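Local coordinates for protein alginate lyase (Chitinophaga sp. MD30, PDB 6KCW) that cleaves alginate as a bacterial polysaccharide lyase of family 36, using a lysine as both catalytic base and catalytic acid, at residues P3-N11 with Y232-I240; R79-S87 with G155-Y163. One frame throughout, in Å; residues are numbered along the deposited sequence.

Contact 1 of 2, residues P3-N11 with Y232-I240. With CA (calcium ion), chain C.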
# COMPACT_ATOMS: atom_id res chain seq x y z
N PRO A 3 4.79 -16.89 -0.60
CA PRO A 3 3.38 -17.28 -0.59
C PRO A 3 2.65 -16.85 -1.85
O PRO A 3 3.01 -15.87 -2.51
CB PRO A 3 2.83 -16.54 0.63
CG PRO A 3 3.70 -15.31 0.72
CD PRO A 3 5.07 -15.77 0.31
N SER A 4 1.61 -17.61 -2.19
CA SER A 4 0.59 -17.15 -3.12
C SER A 4 -0.72 -16.79 -2.43
O SER A 4 -1.57 -16.16 -3.05
CB SER A 4 0.33 -18.19 -4.23
OG SER A 4 0.26 -19.49 -3.71
N SER A 5 -0.89 -17.16 -1.16
CA SER A 5 -2.00 -16.69 -0.35
C SER A 5 -1.53 -16.46 1.08
O SER A 5 -0.58 -17.10 1.56
CB SER A 5 -3.16 -17.68 -0.36
OG SER A 5 -2.76 -18.92 0.20
N LEU A 6 -2.19 -15.54 1.76
CA LEU A 6 -1.87 -15.25 3.15
C LEU A 6 -3.15 -14.89 3.87
O LEU A 6 -4.05 -14.28 3.29
CB LEU A 6 -0.86 -14.09 3.29
CG LEU A 6 0.60 -14.28 2.90
CD1 LEU A 6 1.32 -12.96 3.08
CD2 LEU A 6 1.27 -15.37 3.72
N SER A 7 -3.21 -15.26 5.15
CA SER A 7 -4.34 -14.88 5.99
C SER A 7 -3.77 -14.64 7.38
O SER A 7 -3.34 -15.58 8.06
CB SER A 7 -5.41 -15.96 6.00
OG SER A 7 -6.65 -15.40 5.60
N ILE A 8 -3.76 -13.38 7.79
CA ILE A 8 -3.06 -12.96 9.00
C ILE A 8 -3.98 -11.96 9.70
O ILE A 8 -4.23 -10.88 9.17
CB ILE A 8 -1.69 -12.32 8.70
CG1 ILE A 8 -0.91 -13.15 7.67
CG2 ILE A 8 -0.87 -12.19 9.97
CD1 ILE A 8 0.33 -12.48 7.09
N ASN A 9 -4.49 -12.34 10.87
CA ASN A 9 -5.29 -11.42 11.67
C ASN A 9 -4.65 -11.13 13.01
O ASN A 9 -5.25 -10.42 13.82
CB ASN A 9 -6.70 -11.97 11.89
CG ASN A 9 -6.70 -13.37 12.48
OD1 ASN A 9 -5.67 -13.85 12.98
ND2 ASN A 9 -7.84 -14.04 12.41
N TRP A 10 -3.47 -11.68 13.27
CA TRP A 10 -2.67 -11.32 14.44
C TRP A 10 -3.41 -11.59 15.74
O TRP A 10 -3.10 -10.99 16.78
CB TRP A 10 -2.23 -9.85 14.35
CG TRP A 10 -1.34 -9.59 13.17
CD1 TRP A 10 -0.01 -9.88 13.07
CD2 TRP A 10 -1.71 -9.01 11.91
NE1 TRP A 10 0.47 -9.52 11.84
CE2 TRP A 10 -0.56 -8.97 11.11
CE3 TRP A 10 -2.92 -8.51 11.39
CZ2 TRP A 10 -0.56 -8.47 9.81
CZ3 TRP A 10 -2.92 -8.00 10.10
CH2 TRP A 10 -1.75 -7.99 9.32
N ASN A 11 -4.40 -12.48 15.71
CA ASN A 11 -5.19 -12.76 16.91
C ASN A 11 -4.53 -13.78 17.83
O ASN A 11 -4.88 -13.85 19.01
CB ASN A 11 -6.57 -13.24 16.50
CG ASN A 11 -7.42 -12.12 15.99
OD1 ASN A 11 -6.99 -10.97 16.01
ND2 ASN A 11 -8.63 -12.44 15.53
N TYR A 232 -3.37 -2.04 11.42
CA TYR A 232 -3.88 -2.94 10.39
C TYR A 232 -4.40 -4.23 11.02
O TYR A 232 -3.99 -4.63 12.12
CB TYR A 232 -2.79 -3.26 9.36
CG TYR A 232 -2.13 -2.03 8.76
CD1 TYR A 232 -2.76 -1.30 7.76
CD2 TYR A 232 -0.88 -1.61 9.19
CE1 TYR A 232 -2.16 -0.18 7.21
CE2 TYR A 232 -0.28 -0.49 8.65
CZ TYR A 232 -0.93 0.22 7.66
OH TYR A 232 -0.35 1.33 7.11
N ASP A 233 -5.30 -4.90 10.31
CA ASP A 233 -5.87 -6.16 10.78
C ASP A 233 -6.44 -6.94 9.61
O ASP A 233 -6.78 -6.38 8.56
CB ASP A 233 -6.98 -5.90 11.82
CG ASP A 233 -7.17 -7.07 12.77
OD1 ASP A 233 -6.68 -8.18 12.45
OD2 ASP A 233 -7.80 -6.86 13.83
N ASN A 234 -6.52 -8.26 9.79
CA ASN A 234 -7.33 -9.14 8.95
C ASN A 234 -6.88 -9.14 7.50
O ASN A 234 -7.68 -9.01 6.57
CB ASN A 234 -8.81 -8.74 9.05
CG ASN A 234 -9.36 -8.91 10.46
OD1 ASN A 234 -9.16 -9.94 11.09
ND2 ASN A 234 -10.03 -7.88 10.96
N LEU A 235 -5.57 -9.32 7.29
CA LEU A 235 -5.00 -9.32 5.95
C LEU A 235 -5.28 -10.65 5.26
O LEU A 235 -4.88 -11.70 5.75
CB LEU A 235 -3.49 -9.07 6.01
CG LEU A 235 -2.81 -9.25 4.65
CD1 LEU A 235 -3.23 -8.16 3.66
CD2 LEU A 235 -1.31 -9.31 4.79
N VAL A 236 -5.94 -10.59 4.11
CA VAL A 236 -6.18 -11.78 3.28
C VAL A 236 -5.62 -11.50 1.89
O VAL A 236 -6.10 -10.60 1.19
CB VAL A 236 -7.66 -12.16 3.22
CG1 VAL A 236 -7.84 -13.40 2.37
CG2 VAL A 236 -8.20 -12.40 4.63
N LEU A 237 -4.61 -12.26 1.50
CA LEU A 237 -3.99 -12.13 0.19
C LEU A 237 -4.28 -13.38 -0.62
O LEU A 237 -4.24 -14.49 -0.08
CB LEU A 237 -2.47 -11.93 0.33
CG LEU A 237 -1.58 -11.98 -0.90
CD1 LEU A 237 -1.53 -10.63 -1.57
CD2 LEU A 237 -0.17 -12.41 -0.54
N ARG A 238 -4.54 -13.22 -1.91
CA ARG A 238 -4.82 -14.39 -2.74
C ARG A 238 -4.37 -14.17 -4.18
O ARG A 238 -4.84 -13.25 -4.86
CB ARG A 238 -6.30 -14.74 -2.71
CG ARG A 238 -6.59 -16.07 -3.34
CD ARG A 238 -7.97 -16.53 -2.98
NE ARG A 238 -8.98 -15.91 -3.83
CZ ARG A 238 -9.34 -16.39 -5.01
NH1 ARG A 238 -8.73 -17.48 -5.47
NH2 ARG A 238 -10.29 -15.78 -5.74
N LYS A 239 -3.48 -15.06 -4.64
CA LYS A 239 -3.14 -15.19 -6.05
C LYS A 239 -4.33 -15.79 -6.79
O LYS A 239 -4.65 -16.96 -6.64
CB LYS A 239 -1.92 -16.08 -6.21
CG LYS A 239 -1.54 -16.35 -7.64
CD LYS A 239 -0.56 -17.52 -7.75
CE LYS A 239 0.46 -17.28 -8.86
NZ LYS A 239 1.38 -18.43 -9.07
N ILE A 240 -4.97 -14.98 -7.62
CA ILE A 240 -6.12 -15.50 -8.34
C ILE A 240 -5.68 -16.34 -9.54
O ILE A 240 -6.31 -17.36 -9.84
CB ILE A 240 -7.04 -14.33 -8.74
CG1 ILE A 240 -7.54 -13.63 -7.47
CG2 ILE A 240 -8.19 -14.81 -9.59
CD1 ILE A 240 -8.36 -12.40 -7.73
CA CA C . -6.88 -9.21 14.69
O HOH W 1 -9.96 -12.57 10.27
O HOH W 2 -8.20 -9.06 16.36
O HOH W 3 -8.96 -10.32 13.44
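Both carboxylate oxygens of Asp233 and the backbone O of Asn9 meet on one calcium ion. Asp233 OD1 is 2.5 Å from the calcium, with OD2 a little farther; Asn9 O is 2.2 Å from the calcium. Asn11 adds its OD1 at 2.2 Å from the calcium, two waters bind as well, and Gly43 O completes the protein ligands. Asn9 O and Asp233 OD1, two acceptors, lie 3.0 Å apart because both bind the ion. Beside the site, Trp10 CG stands anti to the carbonyl carbon (chi1 -63°), which lays the indole against the strand: CZ3 meets Asp233 CA edge-on at 3.5 Å, and CH2 reaches Leu235 CB. Ile8 CG2 lies over one indole face, toward its rim. A water donates to Asn234 OD1 and accepts a weak bond from Asn9 ND2, while Asn234 ND2 bonds to Asp77 OD2.

Away from the calcium, strand 5-8 runs antiparallel to segment 232-240 of strand 228-241. Leu6 with Leu237 and Ile8 with Leu235 form hydrogen-bonded pairs, and Lys239 N ends the ladder on Ser4 O at 2.7 Å. Leu6 and Leu237 lie side by side, CD1 to CD2 4.0 Å, on the face covered by Phe27 and Phe96; Ser7 OG rests on Val236 CG2 on the other face. A backbone ladder and a shared metal thus tie the N-terminal strand to the C-terminal one, the metal's positive charge probably offsetting the crowding of oxygens.

Contact 2 of 2, residues R79-S87 with G155-Y163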
# COMPACT_ATOMS: atom_id res chain seq x y z
N ARG A 79 -6.92 1.48 10.48
CA ARG A 79 -7.47 2.48 11.37
C ARG A 79 -6.34 3.43 11.75
O ARG A 79 -5.26 2.99 12.14
CB ARG A 79 -8.05 1.84 12.63
CG ARG A 79 -9.12 2.66 13.35
CD ARG A 79 -8.89 2.65 14.85
NE ARG A 79 -8.44 1.35 15.33
CZ ARG A 79 -7.65 1.18 16.38
NH1 ARG A 79 -7.20 2.25 17.05
NH2 ARG A 79 -7.27 -0.04 16.75
N PHE A 80 -6.58 4.73 11.61
CA PHE A 80 -5.63 5.71 12.11
C PHE A 80 -5.85 5.91 13.59
O PHE A 80 -6.99 5.87 14.08
CB PHE A 80 -5.76 7.04 11.36
CG PHE A 80 -5.29 6.98 9.95
CD1 PHE A 80 -6.16 6.62 8.93
CD2 PHE A 80 -3.97 7.29 9.64
CE1 PHE A 80 -5.72 6.56 7.62
CE2 PHE A 80 -3.52 7.23 8.34
CZ PHE A 80 -4.39 6.88 7.33
N HIS A 81 -4.76 6.11 14.32
CA HIS A 81 -4.81 6.29 15.75
C HIS A 81 -5.74 7.46 16.12
O HIS A 81 -6.10 8.29 15.29
CB HIS A 81 -3.41 6.53 16.30
CG HIS A 81 -3.35 6.66 17.79
ND1 HIS A 81 -3.43 7.87 18.43
CD2 HIS A 81 -3.21 5.72 18.76
CE1 HIS A 81 -3.34 7.68 19.73
NE2 HIS A 81 -3.21 6.39 19.96
N SER A 82 -6.09 7.50 17.40
CA SER A 82 -7.06 8.48 17.89
C SER A 82 -6.57 9.91 17.68
O SER A 82 -7.33 10.78 17.26
CB SER A 82 -7.35 8.22 19.37
OG SER A 82 -8.51 8.90 19.78
N GLN A 83 -5.30 10.17 18.00
CA GLN A 83 -4.69 11.47 17.79
C GLN A 83 -3.66 11.44 16.68
O GLN A 83 -2.60 12.05 16.78
CB GLN A 83 -4.03 11.99 19.06
CG GLN A 83 -4.98 12.54 20.08
CD GLN A 83 -5.15 11.58 21.22
OE1 GLN A 83 -4.20 11.30 21.95
NE2 GLN A 83 -6.36 11.04 21.37
N PHE A 84 -3.94 10.69 15.62
CA PHE A 84 -3.03 10.66 14.49
C PHE A 84 -2.86 12.07 13.93
O PHE A 84 -3.81 12.84 13.84
CB PHE A 84 -3.55 9.71 13.42
CG PHE A 84 -2.58 9.45 12.31
CD1 PHE A 84 -1.65 8.44 12.41
CD2 PHE A 84 -2.60 10.24 11.16
CE1 PHE A 84 -0.75 8.20 11.39
CE2 PHE A 84 -1.71 10.01 10.14
CZ PHE A 84 -0.78 8.99 10.25
N ASP A 85 -1.63 12.41 13.58
CA ASP A 85 -1.34 13.73 13.02
C ASP A 85 -1.32 13.58 11.50
O ASP A 85 -0.35 13.07 10.93
CB ASP A 85 -0.03 14.29 13.56
CG ASP A 85 0.29 15.68 13.01
OD1 ASP A 85 -0.61 16.34 12.43
OD2 ASP A 85 1.46 16.11 13.14
N TRP A 86 -2.40 14.03 10.86
CA TRP A 86 -2.53 13.87 9.41
C TRP A 86 -1.29 14.38 8.68
O TRP A 86 -0.75 13.69 7.81
CB TRP A 86 -3.76 14.62 8.91
CG TRP A 86 -5.08 14.10 9.37
CD1 TRP A 86 -6.09 14.83 9.92
CD2 TRP A 86 -5.57 12.76 9.27
NE1 TRP A 86 -7.17 14.04 10.17
CE2 TRP A 86 -6.88 12.75 9.79
CE3 TRP A 86 -5.03 11.55 8.80
CZ2 TRP A 86 -7.66 11.59 9.85
CZ3 TRP A 86 -5.80 10.41 8.86
CH2 TRP A 86 -7.10 10.43 9.38
N SER A 87 -0.84 15.58 9.03
CA SER A 87 0.28 16.27 8.37
C SER A 87 -0.04 16.35 6.88
O SER A 87 -1.18 16.71 6.53
CB SER A 87 1.58 15.58 8.73
OG SER A 87 2.64 16.24 8.09
N GLY A 155 -15.99 15.52 1.85
CA GLY A 155 -15.66 15.43 3.26
C GLY A 155 -14.31 14.75 3.49
O GLY A 155 -13.58 14.44 2.55
N SER A 156 -14.00 14.51 4.76
CA SER A 156 -12.75 13.91 5.17
C SER A 156 -12.98 12.54 5.81
O SER A 156 -14.09 12.21 6.25
CB SER A 156 -11.98 14.81 6.14
OG SER A 156 -11.44 15.97 5.50
N ILE A 157 -11.92 11.73 5.84
CA ILE A 157 -11.89 10.51 6.65
C ILE A 157 -11.71 10.95 8.10
O ILE A 157 -11.39 12.11 8.35
CB ILE A 157 -10.76 9.55 6.22
CG1 ILE A 157 -9.41 10.26 6.19
CG2 ILE A 157 -11.06 8.94 4.87
CD1 ILE A 157 -8.26 9.37 5.73
N THR A 158 -11.91 10.03 9.05
CA THR A 158 -11.86 10.36 10.47
C THR A 158 -10.87 9.46 11.21
O THR A 158 -10.65 8.31 10.83
CB THR A 158 -13.23 10.21 11.13
OG1 THR A 158 -13.72 8.88 10.91
CG2 THR A 158 -14.23 11.22 10.55
N LYS A 159 -10.27 10.00 12.27
CA LYS A 159 -9.34 9.22 13.07
C LYS A 159 -10.10 8.23 13.95
O LYS A 159 -11.28 8.41 14.28
CB LYS A 159 -8.49 10.13 13.95
CG LYS A 159 -7.76 11.23 13.19
CD LYS A 159 -6.92 12.13 14.11
CE LYS A 159 -6.75 13.50 13.47
NZ LYS A 159 -5.65 14.30 14.09
N GLY A 160 -9.41 7.16 14.33
CA GLY A 160 -10.05 6.16 15.16
C GLY A 160 -11.14 5.37 14.47
O GLY A 160 -11.90 4.69 15.15
N THR A 161 -11.21 5.41 13.15
CA THR A 161 -12.27 4.75 12.38
C THR A 161 -11.67 3.64 11.53
O THR A 161 -10.71 3.87 10.79
CB THR A 161 -12.96 5.75 11.46
OG1 THR A 161 -13.47 6.84 12.23
CG2 THR A 161 -14.11 5.06 10.70
N THR A 162 -12.24 2.44 11.62
CA THR A 162 -11.73 1.33 10.83
C THR A 162 -12.29 1.37 9.42
O THR A 162 -13.51 1.49 9.22
CB THR A 162 -12.07 -0.03 11.44
OG1 THR A 162 -11.87 0.00 12.86
CG2 THR A 162 -11.16 -1.09 10.81
N TYR A 163 -11.40 1.26 8.43
CA TYR A 163 -11.75 1.24 7.02
C TYR A 163 -11.30 -0.08 6.42
O TYR A 163 -10.11 -0.43 6.50
CB TYR A 163 -11.12 2.42 6.29
CG TYR A 163 -11.67 3.75 6.74
CD1 TYR A 163 -12.84 4.27 6.19
CD2 TYR A 163 -11.03 4.47 7.72
CE1 TYR A 163 -13.35 5.49 6.62
CE2 TYR A 163 -11.52 5.69 8.15
CZ TYR A 163 -12.67 6.20 7.60
OH TYR A 163 -13.11 7.42 8.06
O HOH W 4 -9.17 6.29 11.32
O HOH W 5 -4.01 16.32 12.27
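Where strand 71-80 runs out, the type II turn Thr158-Thr161 docks by its backbone, Gly160 N donating to Phe80 O at 2.8 Å, while a type I turn from His81 to Phe84 carries segment 79-87 away from strand 71-80. A water bridges the two backbones, accepting from Phe80 N and Thr161 N and donating to Thr158 O.

Lys159 carries most of the side-chain contact. Extended beyond CG (chi2 179°), it crosses the Trp86 indole obliquely, with CE over one face, 3.4 Å from NE1, and CG 3.4 Å from CZ2. Its ammonium lies over the five-membered ring, NZ 4.5 Å from the centroid and 24° off the normal, in a cation-pi contact. NZ also donates to a water that Trp86 N shares. Ile157 CG1 and CD1 touch the far end of the indole, CH2 lying 3.9 Å from CG1, and Trp86 CZ3 in turn sits over the centre of the Phe80 ring. Arg79 CG, anti to the backbone N (chi1 -156°), lies 3.2 Å from Thr161 O; bends further out carry the guanidinium on to Tyr231. Replacing Trp86 by an alanine is likely to leave the Lys159 chain without its aromatic bed and take one neighbour from Ile157 and from the face of Phe80. The ammonium thus meets an indole face, a water and, in a bond to Phe84 O too short to trust in detail, a carbonyl, at a junction of loops.

Overall arrangement
Contacts 1 and 2 belong to one antiparallel sheet, in which strand 228-241 of contact 1 and strand 71-80 of contact 2 are neighbours. Their centres are about 23 Å apart and their nearest atoms about 5 Å, without touching. Along the chain, contact 2 is nested inside the loop that contact 1 closes. Contact 1 holds three of the four protein residues of the calcium site; contact 2 holds none, although the side chain of Arg79 comes within about 9 Å of the ion. Contact 1 joins the chain's two terminal strands, whereas contact 2 joins loops where strands 71-80 and 162-170 meet. Backbone bonds from Arg79 to Tyr231 and from Asp233 to Asp77 link the two regions.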